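Local structure of AA9 family lytic polysaccharide monooxygenase D (Myceliophthora thermophila, 5UFV) at residues V82-C87 against K141-L146. The protein is a copper-dependent lytic polysaccharide monooxygenase that oxidatively cleaves beta-1,4-glucan chains of cellulose, yielding C1-oxidised products. Numbering follows the deposited sequence.
Sequences VWMYKC and KIPDGL
Met84 reaches out from its strand and lays its thioether end against one branch of Leu146. Both SD and CE of Met84 border CD2 of Leu146, at 4.2 and 4.0 Å, and the two side chains meet at a slant. SD of Met84 also has a looser contact, 4.4 Å from CD of Pro143. The contact is between apolar side chains, and no hydrogen bond joins the two segments. Met84 is extended from CA to SD, then kinks at the sulfur (chi3 81°), so that the SD-CE bond lies across the front of CD2. Leu146 has CG anti to its backbone N (chi1 -169°). Its CD2 lies anti to CA, so this branch reaches farthest, to Met84, while CD1 turns aside. In Met84, Pro143 and Leu146 the bond from CA to CB is directed toward the other segment. The backbones stay well apart, with the CA atoms of Met84 and Ile142 9.1 Å from each other. In the beta-sandwich of this AA9 enzyme, strand 80-86 is an inner strand of the mixed sheet, between strands 149-159 and 101-107. Segment 141-146 leaves edge strand 136-141 of the antiparallel sheet and leads on to strand 149-159, so the contact sets this connection against the mixed sheet. Pro143 to Leu146 form a type II turn, with Gly145 at positive phi (82°). Its first and last residues both touch Met84, and all three are buried. Around them, Phe102 and Ile104 of strand 101-107 touch Met84. Ile104 also touches Pro143, and Tyr151 of strand 149-159 packs on Leu146.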
loop_
_atom_site.group_PDB
_atom_site.type_symbol
_atom_site.label_atom_id
_atom_site.label_comp_id
_atom_site.label_asym_id
_atom_site.label_seq_id
_atom_site.Cartn_x
_atom_site.Cartn_y
_atom_site.Cartn_z
ATOM N N VAL A 82 3.250 0.332 -1.766
ATOM C CA VAL A 82 3.386 -0.887 -1.026
ATOM C C VAL A 82 4.538 -0.739 -0.084
ATOM O O VAL A 82 5.633 -0.411 -0.505
ATOM C CB VAL A 82 3.687 -2.062 -1.942
ATOM C CG1 VAL A 82 3.654 -3.354 -1.134
ATOM C CG2 VAL A 82 2.714 -2.089 -3.124
ATOM N N TRP A 83 4.294 -0.996 1.194
ATOM C CA TRP A 83 5.264 -0.772 2.230
ATOM C C TRP A 83 5.461 -2.013 3.040
ATOM O O TRP A 83 4.639 -2.899 3.049
ATOM C CB TRP A 83 4.762 0.247 3.236
ATOM C CG TRP A 83 4.243 1.563 2.738
ATOM C CD1 TRP A 83 3.092 1.789 2.035
ATOM C CD2 TRP A 83 4.810 2.852 3.000
ATOM N NE1 TRP A 83 2.936 3.140 1.801
ATOM C CE2 TRP A 83 3.971 3.812 2.390
ATOM C CE3 TRP A 83 5.947 3.287 3.687
ATOM C CZ2 TRP A 83 4.224 5.166 2.457
ATOM C CZ3 TRP A 83 6.200 4.645 3.749
ATOM C CH2 TRP A 83 5.342 5.565 3.147
ATOM N N MET A 84 6.534 -2.011 3.808
ATOM C CA MET A 84 6.836 -3.067 4.733
ATOM C C MET A 84 7.320 -2.467 6.034
ATOM O O MET A 84 7.652 -1.295 6.111
ATOM C CB MET A 84 7.901 -4.013 4.154
ATOM C CG MET A 84 7.355 -4.929 3.088
ATOM S SD MET A 84 8.491 -6.199 2.460
ATOM C CE MET A 84 8.370 -7.473 3.721
ATOM N N TYR A 85 7.370 -3.300 7.059
ATOM C CA TYR A 85 7.651 -2.843 8.400
ATOM C C TYR A 85 8.188 -4.026 9.160
ATOM O O TYR A 85 7.542 -5.071 9.226
ATOM C CB TYR A 85 6.363 -2.313 9.049
ATOM C CG TYR A 85 6.511 -1.874 10.473
ATOM C CD1 TYR A 85 6.644 -2.800 11.505
ATOM C CD2 TYR A 85 6.491 -0.542 10.797
ATOM C CE1 TYR A 85 6.788 -2.402 12.821
ATOM C CE2 TYR A 85 6.615 -0.128 12.107
ATOM C CZ TYR A 85 6.767 -1.062 13.123
ATOM O OH TYR A 85 6.889 -0.621 14.422
ATOM N N LYS A 86 9.367 -3.838 9.734
ATOM C CA LYS A 86 10.032 -4.873 10.491
ATOM C C LYS A 86 9.509 -4.938 11.921
ATOM O O LYS A 86 9.815 -4.069 12.729
ATOM C CB LYS A 86 11.533 -4.599 10.502
ATOM C CG LYS A 86 12.353 -5.582 11.325
ATOM C CD LYS A 86 12.707 -6.816 10.542
ATOM C CE LYS A 86 13.191 -7.946 11.444
ATOM N NZ LYS A 86 14.485 -7.628 12.080
ATOM N N CYS A 87 8.749 -5.978 12.237
ATOM C CA CYS A 87 8.291 -6.182 13.597
ATOM C C CYS A 87 9.490 -6.445 14.532
ATOM O O CYS A 87 10.330 -7.281 14.238
ATOM C CB CYS A 87 7.272 -7.345 13.680
ATOM S SG CYS A 87 5.671 -7.013 12.897
ATOM N N LYS A 141 8.216 -7.351 -5.782
ATOM C CA LYS A 141 9.285 -8.186 -5.257
ATOM C C LYS A 141 9.671 -7.727 -3.874
ATOM O O LYS A 141 9.856 -6.555 -3.663
ATOM C CB LYS A 141 10.517 -8.122 -6.146
ATOM C CG LYS A 141 10.381 -9.011 -7.349
ATOM C CD LYS A 141 11.587 -8.936 -8.272
ATOM C CE LYS A 141 11.287 -9.776 -9.510
ATOM N NZ LYS A 141 12.339 -9.664 -10.548
ATOM N N ILE A 142 9.794 -8.665 -2.941
ATOM C CA ILE A 142 10.447 -8.407 -1.663
ATOM C C ILE A 142 11.919 -8.086 -1.912
ATOM O O ILE A 142 12.639 -8.912 -2.440
ATOM C CB ILE A 142 10.369 -9.632 -0.739
ATOM C CG1 ILE A 142 8.914 -9.878 -0.332
ATOM C CG2 ILE A 142 11.239 -9.428 0.496
ATOM C CD1 ILE A 142 8.687 -11.150 0.471
ATOM N N PRO A 143 12.371 -6.892 -1.515
ATOM C CA PRO A 143 13.720 -6.425 -1.857
ATOM C C PRO A 143 14.808 -7.434 -1.537
ATOM O O PRO A 143 14.734 -8.083 -0.490
ATOM C CB PRO A 143 13.918 -5.187 -0.980
ATOM C CG PRO A 143 12.563 -4.781 -0.529
ATOM C CD PRO A 143 11.647 -5.953 -0.643
ATOM N N ASP A 144 15.807 -7.537 -2.424
ATOM C CA ASP A 144 16.957 -8.438 -2.225
ATOM C C ASP A 144 17.799 -8.097 -0.987
ATOM O O ASP A 144 18.093 -6.924 -0.714
ATOM C CB ASP A 144 17.890 -8.429 -3.450
ATOM C CG ASP A 144 17.217 -8.952 -4.710
ATOM O OD1 ASP A 144 16.448 -9.950 -4.644
ATOM O OD2 ASP A 144 17.469 -8.354 -5.777
ATOM N N GLY A 145 18.197 -9.145 -0.269
ATOM C CA GLY A 145 19.028 -9.023 0.911
ATOM C C GLY A 145 18.308 -8.683 2.206
ATOM O O GLY A 145 18.947 -8.616 3.256
ATOM N N LEU A 146 16.992 -8.475 2.164
ATOM C CA LEU A 146 16.256 -8.016 3.347
ATOM C C LEU A 146 16.492 -8.923 4.544
ATOM O O LEU A 146 16.343 -10.128 4.441
ATOM C CB LEU A 146 14.766 -7.988 3.050
ATOM C CG LEU A 146 13.802 -7.320 4.022
ATOM C CD1 LEU A 146 14.161 -5.856 4.242
ATOM C CD2 LEU A 146 12.389 -7.436 3.492
#